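Local coordinates for protein Mn transporter subunit (Synechocystis sp. PCC 6803, PDB 3UJP) that binds manganese and probably delivers it to an ABC-type importer as the periplasmic solute-binding component of a manganese uptake system, at residues Q46-D51 / K159-N164; E30-L35 / D51-E56; L83-G88 / R147-E152; N138-V143 / E170-I175; F38-D43 / D272-E277. One frame throughout, in Å; residues are numbered along the deposited sequence.

Contact 1: Q46-D51 / K159-N164; sequences QNVAGD and KYYNAN. With ZN (zinc ion), chain H.
Tyr161 is the first residue of segment 159-164 to touch segment 46-51. Its ring edge meets the helix end: CD1 lies 3.3 Å from Val48 O and CE1 3.8 Å from Ala49 CA, both in the ring plane. Tyr161 CB packs on Val48 CG1. Asn164 has CG anti to its carbonyl carbon, beside the backbone N (chi1 -65°), which brings its amide to the end of helix 39-49. Its ND2 donates to Val48 O at 3.0 Å with an N-H...O angle of 161°. The acceptor lies in the amide plane, but ND2 stands above the carbonyl plane. An alanine in place of Asn164 is likely to leave Val48 O without this side-chain donor and open a gap there. Gly50 leaves the helix with positive phi, and Asp51 beyond it binds a zinc ion shared with Glu30 of a neighbouring subunit. Here a side-chain amide holds a C-terminal helix carbonyl, where helix 39-49 of a beta-alpha-beta unit ends against a long helix.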
# COMPACT_ATOMS: atom_id res chain seq x y z
N GLN A 46 -1.76 -2.17 -11.90
CA GLN A 46 -1.37 -2.74 -10.62
C GLN A 46 -0.89 -4.17 -10.86
O GLN A 46 -0.11 -4.72 -10.07
CB GLN A 46 -2.51 -2.68 -9.58
CG GLN A 46 -2.36 -3.66 -8.40
CD GLN A 46 -1.36 -3.22 -7.30
OE1 GLN A 46 -0.23 -2.79 -7.57
NE2 GLN A 46 -1.79 -3.35 -6.04
N ASN A 47 -1.33 -4.77 -11.96
CA ASN A 47 -0.93 -6.12 -12.26
C ASN A 47 0.42 -6.26 -12.94
O ASN A 47 1.00 -7.32 -12.89
CB ASN A 47 -2.03 -6.91 -12.98
CG ASN A 47 -2.79 -7.82 -12.01
OD1 ASN A 47 -2.22 -8.78 -11.51
ND2 ASN A 47 -4.06 -7.50 -11.74
N VAL A 48 0.95 -5.18 -13.52
CA VAL A 48 2.30 -5.19 -14.09
C VAL A 48 3.33 -4.63 -13.10
O VAL A 48 4.53 -4.89 -13.20
CB VAL A 48 2.40 -4.36 -15.37
CG1 VAL A 48 3.85 -4.21 -15.80
CG2 VAL A 48 1.57 -4.98 -16.49
N ALA A 49 2.86 -3.84 -12.14
CA ALA A 49 3.78 -3.12 -11.26
C ALA A 49 4.12 -3.92 -9.99
O ALA A 49 5.25 -3.95 -9.54
CB ALA A 49 3.20 -1.76 -10.89
N GLY A 50 3.14 -4.59 -9.43
CA GLY A 50 3.42 -5.43 -8.30
C GLY A 50 3.49 -4.52 -7.12
O GLY A 50 2.77 -3.52 -7.06
N ASP A 51 4.33 -4.90 -6.17
CA ASP A 51 4.58 -4.07 -5.02
C ASP A 51 5.73 -3.10 -5.27
O ASP A 51 6.11 -2.34 -4.37
CB ASP A 51 4.75 -4.91 -3.74
CG ASP A 51 5.65 -6.12 -3.92
OD1 ASP A 51 6.63 -6.08 -4.70
OD2 ASP A 51 5.40 -7.14 -3.25
N LYS A 159 13.18 -5.81 -14.35
CA LYS A 159 13.10 -7.27 -14.36
C LYS A 159 11.75 -7.73 -13.85
O LYS A 159 11.14 -8.64 -14.42
CB LYS A 159 14.23 -7.90 -13.54
CG LYS A 159 14.12 -7.67 -12.05
CD LYS A 159 15.34 -8.20 -11.29
CE LYS A 159 15.78 -7.20 -10.21
NZ LYS A 159 17.12 -7.49 -9.60
N TYR A 160 11.28 -7.07 -12.79
CA TYR A 160 9.95 -7.30 -12.25
C TYR A 160 8.85 -7.00 -13.27
O TYR A 160 8.01 -7.86 -13.54
CB TYR A 160 9.76 -6.50 -10.96
CG TYR A 160 10.67 -6.95 -9.83
CD1 TYR A 160 11.98 -6.48 -9.73
CD2 TYR A 160 10.23 -7.83 -8.86
CE1 TYR A 160 12.83 -6.88 -8.69
CE2 TYR A 160 11.06 -8.25 -7.82
CZ TYR A 160 12.36 -7.77 -7.74
OH TYR A 160 13.17 -8.18 -6.70
N TYR A 161 8.84 -5.80 -13.86
CA TYR A 161 7.82 -5.45 -14.87
C TYR A 161 7.70 -6.46 -16.01
O TYR A 161 6.59 -6.80 -16.43
CB TYR A 161 8.02 -4.04 -15.43
CG TYR A 161 8.14 -3.03 -14.33
CD1 TYR A 161 7.21 -2.99 -13.32
CD2 TYR A 161 9.24 -2.18 -14.24
CE1 TYR A 161 7.33 -2.10 -12.29
CE2 TYR A 161 9.38 -1.31 -13.20
CZ TYR A 161 8.41 -1.26 -12.23
OH TYR A 161 8.50 -0.38 -11.16
N ASN A 162 8.82 -6.95 -16.51
CA ASN A 162 8.74 -7.97 -17.54
C ASN A 162 8.14 -9.25 -16.99
O ASN A 162 7.32 -9.90 -17.63
CB ASN A 162 10.11 -8.26 -18.11
CG ASN A 162 10.79 -7.02 -18.61
OD1 ASN A 162 11.45 -6.31 -17.84
ND2 ASN A 162 10.62 -6.73 -19.90
N ALA A 163 8.56 -9.60 -15.79
CA ALA A 163 8.11 -10.83 -15.17
C ALA A 163 6.64 -10.76 -14.84
O ALA A 163 5.96 -11.77 -14.90
CB ALA A 163 8.89 -11.07 -13.93
N ASN A 164 6.15 -9.58 -14.47
CA ASN A 164 4.73 -9.41 -14.17
C ASN A 164 3.97 -9.32 -15.47
O ASN A 164 2.89 -9.87 -15.60
CB ASN A 164 4.48 -8.14 -13.33
CG ASN A 164 5.10 -8.20 -11.94
OD1 ASN A 164 5.28 -9.27 -11.38
ND2 ASN A 164 5.41 -7.04 -11.37
ZN ZN H . 7.45 -8.40 -3.83

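Contact 2: E30-L35 / D51-E56. With ZN (zinc ion), chain H; ZN (zinc ion), chain B.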
# COMPACT_ATOMS: atom_id res chain seq x y z
N GLU A 30 11.53 5.83 -1.32
CA GLU A 30 10.20 5.26 -1.49
C GLU A 30 9.96 4.83 -2.93
O GLU A 30 10.80 5.06 -3.80
CB GLU A 30 9.13 6.26 -1.06
CG GLU A 30 8.69 6.12 0.39
CD GLU A 30 9.86 6.11 1.35
OE1 GLU A 30 9.75 5.47 2.42
OE2 GLU A 30 10.90 6.74 1.04
N LYS A 31 8.81 4.20 -3.18
CA LYS A 31 8.46 3.74 -4.51
C LYS A 31 7.79 4.82 -5.35
O LYS A 31 7.14 5.72 -4.82
CB LYS A 31 7.55 2.51 -4.42
CG LYS A 31 7.70 1.74 -3.12
CD LYS A 31 6.83 0.49 -3.12
CE LYS A 31 5.52 0.73 -2.39
NZ LYS A 31 4.66 -0.49 -2.38
N LYS A 32 7.95 4.73 -6.67
CA LYS A 32 7.35 5.72 -7.60
C LYS A 32 5.82 5.84 -7.41
O LYS A 32 5.22 5.06 -6.69
CB LYS A 32 7.70 5.43 -9.07
CG LYS A 32 9.19 5.54 -9.43
CD LYS A 32 9.79 6.90 -9.01
CE LYS A 32 11.29 6.99 -9.39
NZ LYS A 32 11.90 8.27 -8.89
N LYS A 33 5.19 6.84 -8.01
CA LYS A 33 3.74 6.96 -7.87
C LYS A 33 3.04 7.05 -9.22
O LYS A 33 3.29 7.96 -9.99
CB LYS A 33 3.39 8.16 -6.99
CG LYS A 33 2.67 7.79 -5.70
CD LYS A 33 1.18 8.22 -5.70
CE LYS A 33 1.03 9.77 -5.66
NZ LYS A 33 -0.40 10.22 -5.68
N VAL A 34 2.17 6.09 -9.52
CA VAL A 34 1.53 6.02 -10.83
C VAL A 34 0.03 6.24 -10.75
O VAL A 34 -0.65 5.63 -9.93
CB VAL A 34 1.83 4.68 -11.53
CG1 VAL A 34 1.11 4.60 -12.85
CG2 VAL A 34 3.30 4.53 -11.74
N LEU A 35 -0.49 7.11 -11.61
CA LEU A 35 -1.91 7.48 -11.55
C LEU A 35 -2.67 7.05 -12.80
O LEU A 35 -2.19 7.23 -13.92
CB LEU A 35 -2.05 8.98 -11.33
CG LEU A 35 -3.20 9.33 -10.39
CD1 LEU A 35 -2.80 9.00 -8.94
CD2 LEU A 35 -3.64 10.79 -10.54
N ASP A 51 4.33 -4.90 -6.17
CA ASP A 51 4.58 -4.07 -5.02
C ASP A 51 5.73 -3.10 -5.27
O ASP A 51 6.11 -2.34 -4.37
CB ASP A 51 4.75 -4.91 -3.74
CG ASP A 51 5.65 -6.12 -3.92
OD1 ASP A 51 6.63 -6.08 -4.70
OD2 ASP A 51 5.40 -7.14 -3.25
N LYS A 52 6.24 -3.10 -6.51
CA LYS A 52 7.29 -2.15 -6.97
C LYS A 52 6.89 -0.67 -7.21
O LYS A 52 7.72 0.21 -7.00
CB LYS A 52 8.01 -2.67 -8.21
CG LYS A 52 8.66 -4.01 -8.01
CD LYS A 52 9.61 -3.99 -6.83
CE LYS A 52 10.19 -5.36 -6.54
NZ LYS A 52 9.11 -6.38 -6.28
N LEU A 53 5.67 -0.40 -7.67
CA LEU A 53 5.11 0.96 -7.75
C LEU A 53 3.83 1.00 -6.95
O LEU A 53 3.34 -0.03 -6.46
CB LEU A 53 4.79 1.37 -9.19
CG LEU A 53 5.91 1.32 -10.23
CD1 LEU A 53 5.47 1.89 -11.57
CD2 LEU A 53 7.17 2.04 -9.75
N VAL A 54 3.26 2.19 -6.81
CA VAL A 54 2.01 2.31 -6.07
C VAL A 54 0.96 2.94 -6.95
O VAL A 54 0.99 4.14 -7.22
CB VAL A 54 2.16 3.04 -4.70
CG1 VAL A 54 3.42 3.87 -4.65
CG2 VAL A 54 0.92 3.86 -4.38
N VAL A 55 0.04 2.11 -7.41
CA VAL A 55 -0.90 2.50 -8.43
C VAL A 55 -2.15 3.00 -7.80
O VAL A 55 -2.63 2.43 -6.81
CB VAL A 55 -1.27 1.32 -9.26
CG1 VAL A 55 -2.29 1.75 -10.28
CG2 VAL A 55 -0.03 0.75 -9.90
N GLU A 56 -2.70 4.07 -8.36
CA GLU A 56 -3.90 4.64 -7.81
C GLU A 56 -4.77 5.15 -8.94
O GLU A 56 -4.29 5.42 -10.03
CB GLU A 56 -3.51 5.76 -6.87
CG GLU A 56 -4.63 6.33 -6.05
CD GLU A 56 -4.12 7.47 -5.17
OE1 GLU A 56 -2.89 7.76 -5.25
OE2 GLU A 56 -4.93 8.07 -4.42
ZN ZN H . 7.45 -8.40 -3.83
ZN ZN B . 9.96 4.44 4.67
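Val34 and Val55 pair in the parallel sheet of a beta-alpha-beta unit, strand 33-36, helix 39-49 and strand 54-57. The short strands 33-35 and 54-56 run 4.9 Å apart at an angle of 23°. Backbone bonds set the pairing. Val34 N donates to Val54 O at 3.2 Å, and Glu56 N to Val34 O at 3.0 Å. A weak bond runs from Val54 N to Lys32 O. Apolar contact lies on the face of Val34, where CG2 meets Leu53 CD1. Leu53 CD2 also packs on Lys32 CB. Helix 136-153 covers this side through Phe150 and Leu153. On the other face, Lys33 NZ forms a long salt bridge with Glu56 OE1 at 3.5 Å, while Glu56 OE2 pairs with Arg60. Glu30 and Asp51 each bind a zinc ion, and Lys52 NZ forms a salt bridge with Asp51 OD1. Before the strands, Lys31 reaches across with a chain bent at chi3 (-98°), and its NZ donates to Asp51 O at 3.1 Å, tilted 32° from the carbonyl plane.

Contact 3: L83-G88 / R147-E152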
# COMPACT_ATOMS: atom_id res chain seq x y z
N LEU A 83 4.12 9.66 -12.73
CA LEU A 83 3.71 9.25 -14.08
C LEU A 83 2.21 9.05 -14.12
O LEU A 83 1.62 8.57 -13.15
CB LEU A 83 4.39 7.94 -14.50
CG LEU A 83 3.81 7.29 -15.77
CD1 LEU A 83 3.88 8.23 -16.95
CD2 LEU A 83 4.53 6.00 -16.10
N ILE A 84 1.58 9.40 -15.23
CA ILE A 84 0.13 9.34 -15.34
C ILE A 84 -0.27 8.64 -16.61
O ILE A 84 0.05 9.06 -17.71
CB ILE A 84 -0.52 10.74 -15.30
CG1 ILE A 84 -0.43 11.34 -13.89
CG2 ILE A 84 -1.96 10.66 -15.77
CD1 ILE A 84 -0.37 12.85 -13.86
N LEU A 85 -0.98 7.54 -16.42
CA LEU A 85 -1.29 6.59 -17.47
C LEU A 85 -2.76 6.70 -17.78
O LEU A 85 -3.58 6.59 -16.87
CB LEU A 85 -1.00 5.19 -16.95
CG LEU A 85 0.28 4.53 -17.43
CD1 LEU A 85 1.34 5.57 -17.59
CD2 LEU A 85 0.69 3.47 -16.43
N TYR A 86 -3.09 6.93 -19.04
CA TYR A 86 -4.48 7.05 -19.41
C TYR A 86 -4.78 6.29 -20.69
O TYR A 86 -3.88 5.96 -21.45
CB TYR A 86 -4.89 8.52 -19.49
CG TYR A 86 -4.40 9.31 -20.70
CD1 TYR A 86 -3.09 9.76 -20.79
CD2 TYR A 86 -5.27 9.63 -21.74
CE1 TYR A 86 -2.66 10.50 -21.88
CE2 TYR A 86 -4.85 10.36 -22.84
CZ TYR A 86 -3.54 10.79 -22.90
OH TYR A 86 -3.10 11.52 -24.00
N ASN A 87 -6.07 6.00 -20.89
CA ASN A 87 -6.53 5.19 -22.03
C ASN A 87 -6.33 5.90 -23.36
O ASN A 87 -5.79 5.32 -24.29
CB ASN A 87 -7.99 4.76 -21.83
CG ASN A 87 -8.50 3.85 -22.94
OD1 ASN A 87 -8.91 2.72 -22.68
ND2 ASN A 87 -8.49 4.34 -24.17
N GLY A 88 -6.77 7.15 -23.48
CA GLY A 88 -6.68 7.87 -24.74
C GLY A 88 -7.91 7.62 -25.60
O GLY A 88 -8.92 7.17 -25.10
N ARG A 147 4.13 -1.74 -19.70
CA ARG A 147 5.41 -2.31 -19.36
C ARG A 147 6.49 -1.33 -19.75
O ARG A 147 7.30 -0.93 -18.91
CB ARG A 147 5.61 -3.65 -20.06
CG ARG A 147 6.49 -4.64 -19.31
CD ARG A 147 7.24 -5.48 -20.33
NE ARG A 147 8.13 -4.63 -21.11
CZ ARG A 147 8.68 -4.97 -22.28
NH1 ARG A 147 9.47 -4.13 -22.90
NH2 ARG A 147 8.42 -6.16 -22.82
N GLN A 148 6.50 -0.92 -21.01
CA GLN A 148 7.49 0.04 -21.50
C GLN A 148 7.51 1.34 -20.70
O GLN A 148 8.56 1.95 -20.51
CB GLN A 148 7.25 0.39 -22.97
CG GLN A 148 7.42 -0.74 -23.95
CD GLN A 148 6.93 -0.35 -25.34
OE1 GLN A 148 6.70 0.84 -25.62
NE2 GLN A 148 6.75 -1.34 -26.22
N ALA A 149 6.34 1.76 -20.24
CA ALA A 149 6.21 3.02 -19.52
C ALA A 149 6.89 2.92 -18.18
O ALA A 149 7.43 3.91 -17.69
CB ALA A 149 4.75 3.36 -19.34
N PHE A 150 6.85 1.71 -17.61
CA PHE A 150 7.39 1.42 -16.27
C PHE A 150 8.90 1.17 -16.28
O PHE A 150 9.57 1.49 -15.29
CB PHE A 150 6.73 0.19 -15.67
CG PHE A 150 5.36 0.43 -15.15
CD1 PHE A 150 4.69 1.59 -15.41
CD2 PHE A 150 4.73 -0.54 -14.40
CE1 PHE A 150 3.43 1.79 -14.93
CE2 PHE A 150 3.49 -0.35 -13.92
CZ PHE A 150 2.83 0.81 -14.18
N VAL A 151 9.42 0.57 -17.35
CA VAL A 151 10.87 0.34 -17.45
C VAL A 151 11.61 1.67 -17.57
O VAL A 151 12.69 1.84 -16.97
CB VAL A 151 11.24 -0.58 -18.63
CG1 VAL A 151 10.39 -1.81 -18.63
CG2 VAL A 151 11.09 0.17 -19.96
N GLU A 152 11.04 2.61 -18.34
CA GLU A 152 11.57 3.96 -18.45
C GLU A 152 11.32 4.71 -17.17
O GLU A 152 12.21 5.38 -16.66
CB GLU A 152 10.94 4.71 -19.61
CG GLU A 152 11.10 4.00 -20.93
CD GLU A 152 10.31 4.69 -22.03
OE1 GLU A 152 9.77 5.78 -21.74
OE2 GLU A 152 10.21 4.15 -23.16
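Leu85 and Phe150 make the nearest approach between strand 83-86 and helix 136-153. The contact is apolar, and no hydrogen bond crosses it. Leu85 CD2 lies 3.5 Å from Phe150 CE1 and also approaches CZ. The two side chains cross at a slant, and the methyl meets the ring obliquely. Phe150 has CG anti to its carbonyl carbon (chi1 -76°), which lets the ring swing from the flank of the helix toward the sheet. The ring has further neighbours: Val48 and Ala49 of helix 39-49 touch it, and Tyr161 meets it edge-to-face.

Aliphatic contacts complete the patch. Leu83 points at the helix, and its CD2 lies 4.2 Å from Ala149 CB. The same methyl comes near the edge of the Phe150 ring, close to the ring plane, at 4.5 Å from CD1. The other methyl of Leu85, CD1, faces Ala149 CB at 4.4 Å. The small Ala149 side chain thus meets methyls of both leucines.

One backbone atom takes part: Ala149 O lies 3.9 Å from Leu83 CD2, as a packing contact. The axes of strand 83-86 and helix 147-152 run 10.6 Å apart and almost antiparallel, at 176°. Leu83 and Leu85, two residues apart, present the same face of the strand to the helix. This is the layered packing of an alpha/beta sandwich, a helix laid on a parallel sheet.

Contact 4: N138-V143 / E170-I175; sequences NALVYV and EQLKAI
Ala139 CB opens the contact from helix 136-153, resting against Leu172 of helix 158-183 at 4.0 Å from CD1. Next along the chain, Leu140 lies beside the same leucine. Their side chains slide past each other in opposite directions. The methyl Leu140 CD1 touches Lys173 CG at 3.8 Å and also approaches CE. The lysine chain is bent at chi2 (139°) and chi3 (143°), and it crosses Leu140 at about a right angle with its aliphatic part. Val143, one turn after Ala139, reaches toward Leu172 tip to tip, CG1 to CD2 at 3.6 Å. Leu172 therefore meets Ala139, Leu140 and Val143 together. With the leucine cut back to alanine at Leu172, both methyls go, and Ala139, Leu140 and Val143 are likely to face a gap between the helices. This is an antiparallel helix pair, helix 136-153 against the long helix 158-183 that follows it in the chain. The short segments 138-143 and 170-175 run at 171°, with axes 9.8 Å apart. Leu285 of helix 284-296 also packs on Leu172. No hydrogen bond or salt bridge joins the two segments. The pairing here therefore rests on apolar packing, with the lysine adding its aliphatic chain at the rim.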
# COMPACT_ATOMS: atom_id res chain seq x y z
N ASN A 138 -6.58 -7.12 -27.63
CA ASN A 138 -6.22 -5.72 -27.39
C ASN A 138 -5.64 -5.47 -26.01
O ASN A 138 -4.76 -4.60 -25.82
CB ASN A 138 -7.46 -4.82 -27.51
CG ASN A 138 -7.88 -4.61 -28.93
OD1 ASN A 138 -9.05 -4.30 -29.18
ND2 ASN A 138 -6.96 -4.76 -29.86
N ALA A 139 -6.17 -6.18 -25.02
CA ALA A 139 -5.66 -6.02 -23.68
C ALA A 139 -4.15 -6.27 -23.70
O ALA A 139 -3.42 -5.75 -22.86
CB ALA A 139 -6.36 -6.97 -22.73
N LEU A 140 -3.67 -7.04 -24.66
CA LEU A 140 -2.27 -7.42 -24.63
C LEU A 140 -1.39 -6.23 -25.00
O LEU A 140 -0.28 -6.06 -24.46
CB LEU A 140 -1.99 -8.65 -25.48
CG LEU A 140 -2.63 -10.00 -25.06
CD1 LEU A 140 -2.15 -11.12 -25.97
CD2 LEU A 140 -2.35 -10.37 -23.62
N VAL A 141 -1.90 -5.38 -25.87
CA VAL A 141 -1.16 -4.18 -26.21
C VAL A 141 -1.27 -3.13 -25.09
O VAL A 141 -0.36 -2.32 -24.86
CB VAL A 141 -1.61 -3.64 -27.55
CG1 VAL A 141 -1.50 -4.72 -28.59
CG2 VAL A 141 -3.01 -3.21 -27.47
N TYR A 142 -2.39 -3.13 -24.38
CA TYR A 142 -2.51 -2.28 -23.20
C TYR A 142 -1.37 -2.61 -22.26
O TYR A 142 -0.60 -1.74 -21.86
CB TYR A 142 -3.83 -2.57 -22.50
CG TYR A 142 -4.99 -1.76 -23.00
CD1 TYR A 142 -5.27 -0.51 -22.45
CD2 TYR A 142 -5.82 -2.22 -24.01
CE1 TYR A 142 -6.33 0.25 -22.89
CE2 TYR A 142 -6.90 -1.46 -24.47
CZ TYR A 142 -7.15 -0.22 -23.89
OH TYR A 142 -8.21 0.57 -24.31
N VAL A 143 -1.24 -3.90 -21.93
CA VAL A 143 -0.30 -4.37 -20.91
C VAL A 143 1.13 -4.18 -21.33
O VAL A 143 2.02 -4.03 -20.50
CB VAL A 143 -0.50 -5.86 -20.53
CG1 VAL A 143 -1.97 -6.18 -20.27
CG2 VAL A 143 0.04 -6.77 -21.63
N GLU A 170 0.23 -13.74 -20.19
CA GLU A 170 -0.08 -15.15 -20.29
C GLU A 170 -1.47 -15.49 -19.77
O GLU A 170 -2.13 -16.37 -20.31
CB GLU A 170 0.94 -15.96 -19.52
CG GLU A 170 0.33 -17.21 -18.94
CD GLU A 170 1.23 -17.89 -17.94
OE1 GLU A 170 1.26 -17.44 -16.76
OE2 GLU A 170 1.89 -18.88 -18.33
N GLN A 171 -1.90 -14.83 -18.71
CA GLN A 171 -3.21 -15.11 -18.13
C GLN A 171 -4.31 -14.44 -18.94
O GLN A 171 -5.46 -14.82 -18.86
CB GLN A 171 -3.30 -14.61 -16.70
CG GLN A 171 -2.33 -15.26 -15.75
CD GLN A 171 -2.14 -14.42 -14.53
OE1 GLN A 171 -2.73 -13.36 -14.41
NE2 GLN A 171 -1.29 -14.88 -13.60
N LEU A 172 -3.93 -13.41 -19.69
CA LEU A 172 -4.81 -12.79 -20.68
C LEU A 172 -5.12 -13.75 -21.84
O LEU A 172 -6.28 -13.83 -22.28
CB LEU A 172 -4.15 -11.53 -21.27
CG LEU A 172 -4.63 -10.12 -20.95
CD1 LEU A 172 -5.97 -10.08 -20.26
CD2 LEU A 172 -3.59 -9.44 -20.12
N LYS A 173 -4.09 -14.46 -22.33
CA LYS A 173 -4.27 -15.43 -23.43
C LYS A 173 -5.14 -16.64 -23.03
O LYS A 173 -6.00 -17.07 -23.79
CB LYS A 173 -2.93 -15.84 -24.04
CG LYS A 173 -2.13 -14.63 -24.58
CD LYS A 173 -0.64 -14.74 -24.26
CE LYS A 173 0.22 -14.21 -25.40
NZ LYS A 173 1.69 -14.22 -25.07
N ALA A 174 -4.95 -17.12 -21.81
CA ALA A 174 -5.82 -18.15 -21.27
C ALA A 174 -7.29 -17.77 -21.38
O ALA A 174 -8.06 -18.48 -22.01
CB ALA A 174 -5.46 -18.48 -19.84
N ILE A 175 -7.69 -16.67 -20.76
CA ILE A 175 -9.11 -16.29 -20.76
C ILE A 175 -9.62 -15.88 -22.13
O ILE A 175 -10.82 -15.92 -22.37
CB ILE A 175 -9.46 -15.18 -19.74
CG1 ILE A 175 -9.00 -13.84 -20.25
CG2 ILE A 175 -8.86 -15.45 -18.38
CD1 ILE A 175 -10.03 -13.18 -21.07

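Contact 5: F38-D43 / D272-E277. With MN (manganese (II) ion), chain D.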
# COMPACT_ATOMS: atom_id res chain seq x y z
N PHE A 38 -9.24 5.58 -14.70
CA PHE A 38 -10.28 4.77 -14.06
C PHE A 38 -9.80 3.43 -13.51
O PHE A 38 -8.73 2.94 -13.86
CB PHE A 38 -11.49 4.57 -14.97
CG PHE A 38 -11.20 3.80 -16.22
CD1 PHE A 38 -11.81 2.58 -16.44
CD2 PHE A 38 -10.37 4.31 -17.18
CE1 PHE A 38 -11.57 1.89 -17.58
CE2 PHE A 38 -10.13 3.62 -18.32
CZ PHE A 38 -10.73 2.41 -18.53
N THR A 39 -10.64 2.87 -12.64
CA THR A 39 -10.38 1.62 -11.94
C THR A 39 -10.02 0.41 -12.79
O THR A 39 -9.33 -0.49 -12.31
CB THR A 39 -11.61 1.20 -11.20
OG1 THR A 39 -12.61 0.86 -12.17
CG2 THR A 39 -12.11 2.32 -10.31
N VAL A 40 -10.52 0.31 -14.02
CA VAL A 40 -10.14 -0.85 -14.81
C VAL A 40 -8.67 -0.72 -15.14
O VAL A 40 -7.89 -1.62 -14.86
CB VAL A 40 -10.91 -0.98 -16.09
CG1 VAL A 40 -10.46 -2.21 -16.81
CG2 VAL A 40 -12.40 -1.06 -15.80
N LEU A 41 -8.28 0.41 -15.71
CA LEU A 41 -6.86 0.64 -15.93
C LEU A 41 -6.07 0.45 -14.64
O LEU A 41 -4.92 0.01 -14.67
CB LEU A 41 -6.61 2.03 -16.50
CG LEU A 41 -6.89 2.21 -17.97
CD1 LEU A 41 -6.12 3.41 -18.50
CD2 LEU A 41 -6.51 0.95 -18.72
N ALA A 42 -6.66 0.78 -13.50
CA ALA A 42 -5.90 0.71 -12.25
C ALA A 42 -5.48 -0.73 -11.91
O ALA A 42 -4.36 -0.95 -11.45
CB ALA A 42 -6.65 1.39 -11.09
N ASP A 43 -6.38 -1.69 -12.15
CA ASP A 43 -6.14 -3.11 -11.89
C ASP A 43 -5.18 -3.73 -12.89
O ASP A 43 -4.35 -4.54 -12.53
CB ASP A 43 -7.44 -3.89 -11.87
CG ASP A 43 -7.23 -5.38 -11.69
OD1 ASP A 43 -6.95 -5.80 -10.54
OD2 ASP A 43 -7.35 -6.13 -12.68
N ASP A 272 -16.66 0.21 -17.91
CA ASP A 272 -15.93 1.43 -17.60
C ASP A 272 -15.50 1.47 -16.14
O ASP A 272 -14.89 2.43 -15.70
CB ASP A 272 -16.77 2.64 -17.97
CG ASP A 272 -16.98 2.80 -19.50
OD1 ASP A 272 -16.26 2.17 -20.28
OD2 ASP A 272 -17.85 3.58 -19.91
N SER A 273 -15.83 0.41 -15.40
CA SER A 273 -15.47 0.33 -13.99
C SER A 273 -15.76 -1.06 -13.42
O SER A 273 -16.70 -1.73 -13.85
CB SER A 273 -16.24 1.39 -13.18
OG SER A 273 -16.52 0.93 -11.87
N LEU A 274 -14.97 -1.44 -12.43
CA LEU A 274 -15.06 -2.72 -11.76
C LEU A 274 -16.01 -2.65 -10.62
O LEU A 274 -16.80 -1.74 -10.56
CB LEU A 274 -13.71 -3.12 -11.19
CG LEU A 274 -12.43 -2.86 -11.96
CD1 LEU A 274 -11.29 -3.23 -11.13
CD2 LEU A 274 -12.39 -3.66 -13.19
N SER A 275 -15.92 -3.61 -9.72
CA SER A 275 -16.81 -3.66 -8.56
C SER A 275 -16.01 -3.61 -7.25
O SER A 275 -14.79 -3.51 -7.27
CB SER A 275 -17.67 -4.92 -8.60
OG SER A 275 -18.93 -4.70 -7.97
N THR A 276 -16.72 -3.70 -6.13
CA THR A 276 -16.09 -3.66 -4.82
C THR A 276 -15.43 -5.02 -4.55
O THR A 276 -15.53 -5.93 -5.36
CB THR A 276 -17.11 -3.32 -3.73
OG1 THR A 276 -18.18 -4.28 -3.75
CG2 THR A 276 -17.71 -1.92 -3.97
N GLU A 277 -14.73 -5.13 -3.43
CA GLU A 277 -14.23 -6.43 -3.00
C GLU A 277 -15.39 -7.41 -3.04
O GLU A 277 -15.21 -8.59 -3.36
CB GLU A 277 -13.71 -6.31 -1.57
CG GLU A 277 -14.68 -5.54 -0.68
CD GLU A 277 -14.35 -5.61 0.81
OE1 GLU A 277 -13.38 -6.30 1.18
OE2 GLU A 277 -15.08 -4.98 1.60
MN MN D . -18.04 3.81 -21.82
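Thr39 and Leu274 share the hydrogen bond of this contact. The backbone N of Leu274 donates to Thr39 OG1 at 3.3 Å, with an N-H...O angle of 160°. The threonine places OG1 between its own backbone N and carbonyl carbon (chi1 67°), and this turns the oxygen toward the loop. OG1 also lies 3.4 Å from Ser273 CA. The two methyls of Leu274 spread over the first turn of helix 39-49. CD2 packs on Val40 CG2 at 3.7 Å, the two side chains crossing at a slant. CD1 reaches Thr39 O at 3.6 Å and Asp43 CB at 4.0 Å. Asp43 OD2 accepts a hydrogen bond from Phe284 N.

The contact joins the start of helix 39-49 to the loop after strand 264-269, beside the manganese site of this metal-binding protein. The CB of Asp272 in that loop points away from the helix, and its OD2 binds manganese at 1.9 Å. His66, His131 and Glu197 complete the protein ligands.

The backbone of the same aspartate faces the helix start. Its O lies 3.2 Å from Phe38 CD1, approaching the ring obliquely. Phe38, at the N-cap position, holds CG between its backbone N and carbonyl carbon, which sets the ring beside this oxygen. The ring also meets that of Trp133. Ser273 points away from the helix overall, and its OG donates to Leu274 O.

Contacts 1, 3, 4 and 5 are mostly buried, whereas contact 2 lies partly at the surface and has the salt bridge. Contacts 1 and 5 hold opposite ends of helix 39-49, each with one side-chain hydrogen bond to backbone. Contact 2 ties the strands before and after that helix by backbone bonds. Its strand 33-36 neighbours strand 83-86 of contact 3, with backbone hydrogen bonds from Leu35 to Leu83 and Leu85. Contacts 3 and 4 share helix 136-153, and contacts 1 and 4 share helix 158-183. Contacts 3 and 4 are apolar packing. Metals mark the others: zinc at contacts 1 and 2, manganese at contact 5.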